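Side-chain contacts in kappa-carrageenase (Zobellia galactanivorans, PDB 5OCR), which probably hydrolyses kappa-carrageenan, a sulfated galactan of red algae, by means of the family 16 glycoside hydrolase domain that this chain represents: residues Ala109-Gly112 against Glu113-Pro117; Leu239-Lys243 against Pro244-Phe248; Asn254-Pro258 against Glu259-Lys263. All blocks are in the same frame, centred on the assembly; numbering follows the deposited sequence.

Contact 1: residues Ala109-Gly112 against Glu113-Pro117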
ATOM      1  N   ALA A 109       1.518  11.652   5.451  1.00 21.74           N
ATOM      2  CA  ALA A 109       0.397  12.452   6.002  1.00 21.77           C
ATOM      3  C   ALA A 109       0.759  13.203   7.275  1.00 21.21           C
ATOM      4  O   ALA A 109       1.417  12.678   8.217  1.00 20.99           O
ATOM      5  CB  ALA A 109      -0.792  11.502   6.295  1.00 22.41           C
ATOM      6  N   ASP A 110       0.257  14.424   7.357  1.00 21.88           N
ATOM      7  CA  ASP A 110       0.559  15.254   8.528  1.00 24.95           C
ATOM      8  C   ASP A 110       0.017  14.835   9.897  1.00 26.20           C
ATOM      9  O   ASP A 110       0.473  15.318  10.951  1.00 28.37           O
ATOM     10  CB  ASP A 110       0.265  16.691   8.227  1.00 28.89           C
ATOM     11  CG  ASP A 110      -1.177  16.984   8.056  1.00 34.65           C
ATOM     12  OD1 ASP A 110      -2.135  16.131   8.296  1.00 34.70           O
ATOM     13  OD2 ASP A 110      -1.348  18.163   7.638  1.00 39.63           O
ATOM     14  N   ILE A 111      -0.943  13.914   9.916  1.00 24.83           N
ATOM     15  CA  ILE A 111      -1.381  13.383  11.181  1.00 23.60           C
ATOM     16  C   ILE A 111      -0.273  12.687  12.023  1.00 24.37           C
ATOM     17  O   ILE A 111      -0.357  12.622  13.231  1.00 24.99           O
ATOM     18  CB  ILE A 111      -2.597  12.466  10.975  1.00 24.64           C
ATOM     19  CG1 ILE A 111      -3.302  12.197  12.337  1.00 24.13           C
ATOM     20  CG2 ILE A 111      -2.180  11.151  10.345  1.00 23.17           C
ATOM     21  CD1 ILE A 111      -4.744  11.641  12.141  1.00 24.42           C
ATOM     22  N   GLY A 112       0.801  12.222  11.382  1.00 24.72           N
ATOM     23  CA  GLY A 112       1.765  11.316  12.040  1.00 27.62           C
ATOM     24  C   GLY A 112       1.113   9.944  12.216  1.00 28.33           C
ATOM     25  O   GLY A 112       0.725   9.281  11.243  1.00 33.34           O
ATOM     26  N   GLU A 113       0.830   9.519  13.434  1.00 26.57           N
ATOM     27  CA  GLU A 113       0.254   8.198  13.664  1.00 26.78           C
ATOM     28  C   GLU A 113      -1.293   8.233  13.371  1.00 26.41           C
ATOM     29  O   GLU A 113      -1.962   9.256  13.664  1.00 26.35           O
ATOM     30  CB  GLU A 113       0.529   7.794  15.117  1.00 29.45           C
ATOM     31  CG  GLU A 113       0.014   6.420  15.464  1.00 30.00           C
ATOM     32  CD  GLU A 113       0.460   5.959  16.840  1.00 33.89           C
ATOM     33  OE1 GLU A 113       0.463   4.752  17.049  1.00 32.39           O
ATOM     34  OE2 GLU A 113       0.858   6.804  17.705  1.00 36.05           O
ATOM     35  N   GLY A 114      -1.816   7.174  12.777  1.00 24.00           N
ATOM     36  CA  GLY A 114      -3.254   6.975  12.593  1.00 23.80           C
ATOM     37  C   GLY A 114      -3.686   6.587  11.186  1.00 22.35           C
ATOM     38  O   GLY A 114      -4.844   6.187  10.976  1.00 21.86           O
ATOM     39  N   VAL A 115      -2.783   6.775  10.199  1.00 21.21           N
ATOM     40  CA  VAL A 115      -3.071   6.401   8.795  1.00 19.92           C
ATOM     41  C   VAL A 115      -1.808   5.754   8.260  1.00 20.16           C
ATOM     42  O   VAL A 115      -0.738   5.927   8.844  1.00 19.85           O
ATOM     43  CB  VAL A 115      -3.531   7.574   7.852  1.00 19.23           C
ATOM     44  CG1 VAL A 115      -4.913   8.105   8.336  1.00 20.54           C
ATOM     45  CG2 VAL A 115      -2.442   8.698   7.746  1.00 19.97           C
ATOM     46  N   CYS A 116      -1.916   5.111   7.107  1.00 17.93           N
ATOM     47  CA  CYS A 116      -0.811   4.419   6.529  1.00 18.17           C
ATOM     48  C   CYS A 116      -0.773   4.693   5.034  1.00 17.85           C
ATOM     49  O   CYS A 116      -1.528   4.031   4.255  1.00 18.65           O
ATOM     50  CB  CYS A 116      -0.912   2.901   6.794  1.00 19.12           C
ATOM     51  SG  CYS A 116       0.459   2.005   5.975  1.00 20.40           S
ATOM     52  N   PRO A 117       0.001   5.679   4.598  1.00 17.86           N
ATOM     53  CA  PRO A 117       0.192   5.849   3.160  1.00 17.41           C
ATOM     54  C   PRO A 117       0.956   4.659   2.575  1.00 18.32           C
ATOM     55  O   PRO A 117       1.997   4.260   3.153  1.00 17.61           O
ATOM     56  CB  PRO A 117       1.109   7.074   3.038  1.00 17.46           C
ATOM     57  CG  PRO A 117       0.955   7.840   4.356  1.00 17.44           C
ATOM     58  CD  PRO A 117       0.657   6.741   5.403  1.00 17.09           C
TER
HETATM   59  O   HOH W   1       1.459  10.941  15.517  1.00 39.27           O

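Contact 2: residues Leu239-Lys243 against Pro244-Phe248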
ATOM      1  N   LEU A 239      -4.513   5.171   1.114  1.00 17.69           N
ATOM      2  CA  LEU A 239      -4.275   5.705   2.467  1.00 17.78           C
ATOM      3  C   LEU A 239      -5.096   4.835   3.460  1.00 18.71           C
ATOM      4  O   LEU A 239      -6.339   4.871   3.453  1.00 20.40           O
ATOM      5  CB  LEU A 239      -4.621   7.231   2.542  1.00 17.39           C
ATOM      6  CG  LEU A 239      -4.347   7.848   3.901  1.00 18.26           C
ATOM      7  CD1 LEU A 239      -2.846   7.807   4.295  1.00 18.46           C
ATOM      8  CD2 LEU A 239      -4.823   9.318   3.816  1.00 18.81           C
ATOM      9  N   GLY A 240      -4.397   4.020   4.243  1.00 18.26           N
ATOM     10  CA  GLY A 240      -5.039   3.092   5.157  1.00 19.23           C
ATOM     11  C   GLY A 240      -5.285   3.704   6.510  1.00 19.41           C
ATOM     12  O   GLY A 240      -4.680   4.752   6.835  1.00 20.21           O
ATOM     13  N   LEU A 241      -6.273   3.185   7.263  1.00 19.30           N
ATOM     14  CA  LEU A 241      -6.491   3.597   8.644  1.00 19.77           C
ATOM     15  C   LEU A 241      -5.785   2.690   9.600  1.00 19.68           C
ATOM     16  O   LEU A 241      -5.642   1.458   9.378  1.00 20.01           O
ATOM     17  CB  LEU A 241      -8.036   3.546   8.898  1.00 20.21           C
ATOM     18  CG  LEU A 241      -8.580   4.274  10.092  1.00 20.77           C
ATOM     19  CD1 LEU A 241      -8.340   5.766   9.956  1.00 20.43           C
ATOM     20  CD2 LEU A 241     -10.087   3.951  10.255  1.00 19.82           C
ATOM     21  N   ARG A 242      -5.214   3.284  10.664  1.00 20.44           N
ATOM     22  CA  ARG A 242      -4.489   2.533  11.675  1.00 21.72           C
ATOM     23  C   ARG A 242      -4.858   3.002  13.086  1.00 23.25           C
ATOM     24  O   ARG A 242      -5.620   3.903  13.277  1.00 22.77           O
ATOM     25  CB  ARG A 242      -2.969   2.767  11.569  1.00 21.28           C
ATOM     26  CG  ARG A 242      -2.445   2.338  10.179  1.00 20.87           C
ATOM     27  CD  ARG A 242      -2.453   0.826  10.087  1.00 21.19           C
ATOM     28  NE  ARG A 242      -1.764   0.307   8.846  1.00 21.05           N
ATOM     29  CZ  ARG A 242      -2.400  -0.013   7.703  1.00 21.81           C
ATOM     30  NH1 ARG A 242      -3.731   0.213   7.573  1.00 20.40           N
ATOM     31  NH2 ARG A 242      -1.732  -0.545   6.670  1.00 20.51           N
ATOM     32  N   LYS A 243      -4.251   2.321  14.045  1.00 24.00           N
ATOM     33  CA  LYS A 243      -4.496   2.660  15.444  1.00 26.33           C
ATOM     34  C   LYS A 243      -4.069   4.155  15.615  1.00 25.45           C
ATOM     35  O   LYS A 243      -3.015   4.604  14.996  1.00 23.96           O
ATOM     36  CB  LYS A 243      -3.702   1.678  16.212  1.00 30.44           C
ATOM     37  CG  LYS A 243      -2.560   2.204  16.974  1.00 38.49           C
ATOM     38  CD  LYS A 243      -2.307   1.075  17.974  1.00 43.91           C
ATOM     39  CE  LYS A 243      -1.056   1.293  18.793  1.00 48.37           C
ATOM     40  NZ  LYS A 243      -1.388   2.088  19.996  1.00 48.23           N
ATOM     41  N   PRO A 244      -4.799   4.962  16.428  1.00 25.24           N
ATOM     42  CA  PRO A 244      -5.792   4.585  17.406  1.00 26.94           C
ATOM     43  C   PRO A 244      -7.217   4.368  16.817  1.00 26.68           C
ATOM     44  O   PRO A 244      -8.134   4.139  17.571  1.00 27.20           O
ATOM     45  CB  PRO A 244      -5.761   5.760  18.393  1.00 26.98           C
ATOM     46  CG  PRO A 244      -5.540   6.961  17.500  1.00 26.75           C
ATOM     47  CD  PRO A 244      -4.604   6.420  16.388  1.00 26.56           C
ATOM     48  N   PHE A 245      -7.380   4.423  15.493  1.00 24.95           N
ATOM     49  CA  PHE A 245      -8.722   4.291  14.893  1.00 26.08           C
ATOM     50  C   PHE A 245      -9.089   2.851  14.552  1.00 28.13           C
ATOM     51  O   PHE A 245     -10.186   2.586  14.108  1.00 28.48           O
ATOM     52  CB  PHE A 245      -8.784   5.109  13.619  1.00 23.63           C
ATOM     53  CG  PHE A 245      -8.549   6.574  13.836  1.00 24.39           C
ATOM     54  CD1 PHE A 245      -9.400   7.319  14.676  1.00 24.67           C
ATOM     55  CD2 PHE A 245      -7.470   7.213  13.231  1.00 23.63           C
ATOM     56  CE1 PHE A 245      -9.190   8.695  14.840  1.00 24.88           C
ATOM     57  CE2 PHE A 245      -7.255   8.598  13.385  1.00 24.47           C
ATOM     58  CZ  PHE A 245      -8.115   9.330  14.166  1.00 25.45           C
ATOM     59  N   VAL A 246      -8.156   1.924  14.715  1.00 27.33           N
ATOM     60  CA  VAL A 246      -8.472   0.534  14.519  1.00 29.78           C
ATOM     61  C   VAL A 246      -7.748  -0.233  15.616  1.00 34.37           C
ATOM     62  O   VAL A 246      -6.784   0.255  16.214  1.00 33.55           O
ATOM     63  CB  VAL A 246      -7.978   0.011  13.167  1.00 28.00           C
ATOM     64  CG1 VAL A 246      -8.370   0.941  12.022  1.00 26.94           C
ATOM     65  CG2 VAL A 246      -6.462   0.014  13.146  1.00 31.31           C
ATOM     66  N   LYS A 247      -8.175  -1.474  15.802  1.00 37.19           N
ATOM     67  CA  LYS A 247      -7.589  -2.340  16.822  1.00 44.42           C
ATOM     68  C   LYS A 247      -7.576  -3.737  16.276  1.00 46.84           C
ATOM     69  O   LYS A 247      -8.596  -4.262  15.827  1.00 45.33           O
ATOM     70  CB  LYS A 247      -8.376  -2.272  18.125  1.00 45.69           C
ATOM     71  CG  LYS A 247      -8.124  -3.399  19.115  1.00 57.29           C
ATOM     72  CD  LYS A 247      -6.865  -3.191  19.951  1.00 60.21           C
ATOM     73  CE  LYS A 247      -6.958  -3.920  21.298  1.00 63.39           C
ATOM     74  NZ  LYS A 247      -7.084  -5.412  21.164  1.00 66.71           N
ATOM     75  N   PHE A 248      -6.403  -4.332  16.343  1.00 52.47           N
ATOM     76  CA  PHE A 248      -6.202  -5.652  15.829  1.00 58.89           C
ATOM     77  C   PHE A 248      -6.734  -6.741  16.763  1.00 62.63           C
ATOM     78  O   PHE A 248      -6.315  -6.879  17.927  1.00 59.81           O
ATOM     79  CB  PHE A 248      -4.731  -5.873  15.537  1.00 60.77           C
ATOM     80  CG  PHE A 248      -4.445  -7.197  14.931  1.00 69.69           C
ATOM     81  CD1 PHE A 248      -4.210  -7.307  13.564  1.00 68.89           C
ATOM     82  CD2 PHE A 248      -4.424  -8.351  15.730  1.00 73.66           C
ATOM     83  CE1 PHE A 248      -3.953  -8.541  13.003  1.00 73.19           C
ATOM     84  CE2 PHE A 248      -4.169  -9.592  15.172  1.00 76.81           C
ATOM     85  CZ  PHE A 248      -3.930  -9.680  13.806  1.00 75.09           C
TER

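Contact 3: residues Asn254-Pro258 against Glu259-Lys263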
ATOM      1  N   ASN A 254     -10.072  -3.914  13.232  1.00 43.32           N
ATOM      2  CA  ASN A 254     -11.481  -3.666  13.605  1.00 40.06           C
ATOM      3  C   ASN A 254     -11.665  -2.175  13.820  1.00 34.12           C
ATOM      4  O   ASN A 254     -10.893  -1.570  14.567  1.00 33.36           O
ATOM      5  CB  ASN A 254     -11.858  -4.385  14.879  1.00 48.29           C
ATOM      6  CG  ASN A 254     -11.829  -5.890  14.708  1.00 56.06           C
ATOM      7  OD1 ASN A 254     -12.837  -6.561  14.939  1.00 56.07           O
ATOM      8  ND2 ASN A 254     -10.683  -6.425  14.252  1.00 57.56           N
ATOM      9  N   ALA A 255     -12.671  -1.593  13.201  1.00 29.28           N
ATOM     10  CA  ALA A 255     -12.932  -0.163  13.488  1.00 30.96           C
ATOM     11  C   ALA A 255     -13.159   0.194  14.980  1.00 33.12           C
ATOM     12  O   ALA A 255     -13.791  -0.570  15.698  1.00 32.65           O
ATOM     13  CB  ALA A 255     -14.074   0.358  12.641  1.00 27.22           C
ATOM     14  N   ILE A 256     -12.614   1.323  15.443  1.00 31.02           N
ATOM     15  CA  ILE A 256     -12.914   1.893  16.816  1.00 32.22           C
ATOM     16  C   ILE A 256     -13.795   3.113  16.596  1.00 33.03           C
ATOM     17  O   ILE A 256     -13.531   3.934  15.722  1.00 30.40           O
ATOM     18  CB  ILE A 256     -11.578   2.262  17.530  1.00 34.45           C
ATOM     19  CG1 ILE A 256     -10.672   1.003  17.585  1.00 37.76           C
ATOM     20  CG2 ILE A 256     -11.796   2.995  18.853  1.00 37.41           C
ATOM     21  CD1 ILE A 256      -9.530   1.087  18.558  1.00 43.62           C
ATOM     22  N   ASN A 257     -14.886   3.245  17.342  1.00 29.77           N
ATOM     23  CA  ASN A 257     -15.650   4.451  17.310  1.00 30.47           C
ATOM     24  C   ASN A 257     -14.840   5.601  17.934  1.00 30.18           C
ATOM     25  O   ASN A 257     -14.513   5.546  19.142  1.00 30.43           O
ATOM     26  CB  ASN A 257     -16.960   4.221  18.086  1.00 29.32           C
ATOM     27  CG  ASN A 257     -17.861   5.422  18.107  1.00 27.89           C
ATOM     28  OD1 ASN A 257     -17.482   6.560  17.822  1.00 27.17           O
ATOM     29  ND2 ASN A 257     -19.131   5.163  18.501  1.00 28.89           N
ATOM     30  N   PRO A 258     -14.471   6.610  17.094  1.00 31.44           N
ATOM     31  CA  PRO A 258     -13.651   7.631  17.633  1.00 32.31           C
ATOM     32  C   PRO A 258     -14.269   8.433  18.732  1.00 34.81           C
ATOM     33  O   PRO A 258     -13.498   9.005  19.473  1.00 40.17           O
ATOM     34  CB  PRO A 258     -13.141   8.392  16.381  1.00 31.80           C
ATOM     35  CG  PRO A 258     -14.273   8.271  15.408  1.00 32.30           C
ATOM     36  CD  PRO A 258     -14.871   6.906  15.698  1.00 30.89           C
ATOM     37  N   GLU A 259     -15.612   8.356  18.988  1.00 36.48           N
ATOM     38  CA  GLU A 259     -16.233   8.937  20.221  1.00 40.07           C
ATOM     39  C   GLU A 259     -16.269   8.044  21.498  1.00 37.44           C
ATOM     40  O   GLU A 259     -16.783   8.425  22.565  1.00 36.05           O
ATOM     41  CB  GLU A 259     -17.633   9.496  19.948  1.00 46.33           C
ATOM     42  CG  GLU A 259     -17.858  10.085  18.553  1.00 57.59           C
ATOM     43  CD  GLU A 259     -17.067  11.352  18.217  1.00 62.56           C
ATOM     44  OE1 GLU A 259     -16.571  12.016  19.151  1.00 66.19           O
ATOM     45  OE2 GLU A 259     -16.964  11.717  17.004  1.00 59.83           O
ATOM     46  N   THR A 260     -15.726   6.849  21.392  1.00 34.36           N
ATOM     47  CA  THR A 260     -15.617   5.951  22.538  1.00 33.46           C
ATOM     48  C   THR A 260     -14.211   5.753  23.037  1.00 32.96           C
ATOM     49  O   THR A 260     -14.030   4.943  23.947  1.00 34.23           O
ATOM     50  CB  THR A 260     -16.065   4.514  22.184  1.00 33.52           C
ATOM     51  OG1 THR A 260     -15.155   3.927  21.162  1.00 32.27           O
ATOM     52  CG2 THR A 260     -17.492   4.555  21.770  1.00 33.46           C
ATOM     53  N   ASP A 261     -13.227   6.411  22.432  1.00 30.87           N
ATOM     54  CA  ASP A 261     -11.817   6.178  22.811  1.00 31.21           C
ATOM     55  C   ASP A 261     -11.067   7.498  22.882  1.00 33.52           C
ATOM     56  O   ASP A 261     -11.109   8.264  21.915  1.00 32.54           O
ATOM     57  CB  ASP A 261     -11.202   5.169  21.817  1.00 34.61           C
ATOM     58  CG  ASP A 261      -9.706   5.071  21.928  1.00 39.83           C
ATOM     59  OD1 ASP A 261      -9.253   4.186  22.684  1.00 52.40           O
ATOM     60  OD2 ASP A 261      -8.963   5.864  21.324  1.00 42.52           O
ATOM     61  N   ALA A 262     -10.346   7.797  23.991  1.00 30.80           N
ATOM     62  CA  ALA A 262      -9.754   9.148  24.147  1.00 30.63           C
ATOM     63  C   ALA A 262      -8.726   9.403  23.075  1.00 32.15           C
ATOM     64  O   ALA A 262      -8.635  10.515  22.566  1.00 35.43           O
ATOM     65  CB  ALA A 262      -9.063   9.311  25.487  1.00 34.14           C
ATOM     66  N   LYS A 263      -7.899   8.399  22.782  1.00 34.17           N
ATOM     67  CA  LYS A 263      -6.797   8.648  21.802  1.00 35.34           C
ATOM     68  C   LYS A 263      -7.340   8.904  20.407  1.00 32.78           C
ATOM     69  O   LYS A 263      -6.911   9.856  19.714  1.00 31.17           O
ATOM     70  CB  LYS A 263      -5.711   7.572  21.872  1.00 40.02           C
ATOM     71  CG  LYS A 263      -4.934   7.729  23.182  1.00 45.03           C
ATOM     72  CD  LYS A 263      -4.816   6.405  23.903  1.00 50.45           C
ATOM     73  CE  LYS A 263      -3.514   5.701  23.520  1.00 57.58           C
ATOM     74  NZ  LYS A 263      -2.324   6.583  23.726  1.00 58.83           N
TER

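Contact 1: residues Ala109-Gly112 against Glu113-Pro117
Val-115 CG2 is the methyl on which this short-range contact converges, lying 3.6 Å from Ala-109 CB and equally 3.6 Å from Ile-111 CG2. With CG1 of the valine anti to its carbonyl carbon (chi1 -66°), CG2 falls between the backbone N and that carbon and is presented to both partners. The isoleucine and valine side chains meet at a slant, methyl against methyl, while Ile-111 CG1 runs beside the backbone and comes within 3.5 Å of Glu-113 O. Further along, the Pro-117 ring edges up to the start of the turn, its CG 4.0 Å from Ala-109 N.

The polar contribution is slight by comparison. No direct hydrogen bond joins the two halves; instead one water accepts from Glu-113 N at 2.6 Å and donates, weakly, to Ile-111 O at 3.4 Å. Behind the apolar groups lies a type I beta turn from Ala-109 to Gly-112, closed by Gly-112 N donating to Ala-109 O at 3.3 Å. The chain leaves the turn through Gly-112 and, after Glu-113, Gly-114. Gly-112 has a positive phi, and at Gly-114 the backbone angles would drive a beta carbon into the carbonyl oxygen of Glu-113.

A second shell steadies the bend. Gln-145 spans it, its OE1 accepting from Ala-109 N and its NE2 donating to Gly-112 O, while Thr-273 OG1 bonds with Asp-110 OD1 and Ile-111 N. Such a tight turn with a buried aliphatic lining is the connection between strands 100-107 and 115-122, which pair with different neighbours, consistent with a loop of the beta-jellyroll fold of family 16 glycoside hydrolases.

Contact 2: residues Leu239-Lys243 against Pro244-Phe248
Leu-241 sets its branched end against two residues from beyond the turn, CG lying 3.6 Å from Phe-245 CB and 3.9 Å from Val-246 CG1. Its first torsion, with CG anti to the backbone N (chi1 -163°), swings CG toward Phe-245 CB. CD1 reaches the ring itself, 3.7 Å from Phe-245 CD2, and the leucine and phenylalanine side chains cross at about a right angle. An alanine here lacks the branched end that Phe-245 and Val-246 share, and is likely to open a gap beside the ring and leave it less firmly held.

The side chain of Arg-242, just past the end of strand 233-241, folds back over the strand's last residues. NH1 donates to Leu-241 O at 2.9 Å and 163°; the acceptor lies in the guanidinium plane, although the donor stands well above the carbonyl plane. NH2 forms a salt bridge with Glu-143 and NE a hydrogen bond with Gln-146, which fix the group's rotation. The carbonyl of Arg-242 turns the other way and accepts from Phe-245 N at 2.9 Å (145°).

Lys-243 follows, and Val-246 CG2 sits over the face of the peptide joining it to Arg-242, only 3.3 Å from Lys-243 N. Beyond it Lys-243 CA makes a CA-H...O contact with Val-246 O at 3.4 Å. The peptide bond between Lys-243 and Pro-244 is cis, and with the bond from Phe-245 N to Arg-242 O it defines a type VIa beta turn, which here carries the chain from strand 233-241 into strand 246-249.

Contact 3: residues Asn254-Pro258 against Glu259-Lys263
An Asx turn on Asn-257 overlaps a beta turn that runs on to Thr-260, and the pair leads the chain from strand 252-255 toward helix 262-267. The asparagine supplies both acceptors. Its OD1 takes a hydrogen bond from Glu-259 N at 2.8 Å and 153°, the donor lying above the plane of the amide; Asn-78 ND2 bonds to the same oxygen from outside and helps fix the rotation of the group. Its backbone O is gripped twice by Thr-260: the amide N approaches from above the carbonyl plane at 2.9 Å (162°), whereas OG1 comes in the plane, on a lone pair, at 2.7 Å.

The hydroxyl's share of this grip follows from the threonine torsion: chi1 of 64° puts OG1 between the backbone N and the carbonyl carbon, and CG2 is then carried to the amide of Asn-257. There the methyl rests over the flat face of the group, 3.8 Å from Asn-257 CG. Backbone angles at Pro-258 and Glu-259 make the beta turn type I, with the buried proline ring packed against His-74 and Asn-78.

Asp-261, one step on, is the N-cap of the helix, and its OD2 accepts from Ala-264 N in the first turn. The methylene of the same residue is the apolar side of the contact: Asp-261 CB lies 3.7 Å from Ile-256 CG2, the two side chains meeting at a slant. Ile-256 CG2 also has Thr-260 OG1 nearby, at 4.2 Å.

Overall arrangement
Contact 1 comes first along the chain and closes the loop that delivers strand 100-107 into strand 115-122. Contact 2 lies far later, turning strand 233-241 into strand 246-249, yet the two touch: Gly-114 and Cys-116 form probable backbone hydrogen bonds with Arg-242 and Gly-240, at and just beyond the ends of neighbouring strands 115-122 and 233-241. Contact 3 follows and joins strand 252-255 to helix 262-267; it meets contact 2 through the hairpin formed by 246-249 and 252-255. All three are in series, none enclosing or crossing another. Contacts 1 and 3 do not touch, their nearest atoms about 7 Å apart; contact 2, which touches both, links the sheet of strands 115-122 and 233-241 to that hairpin.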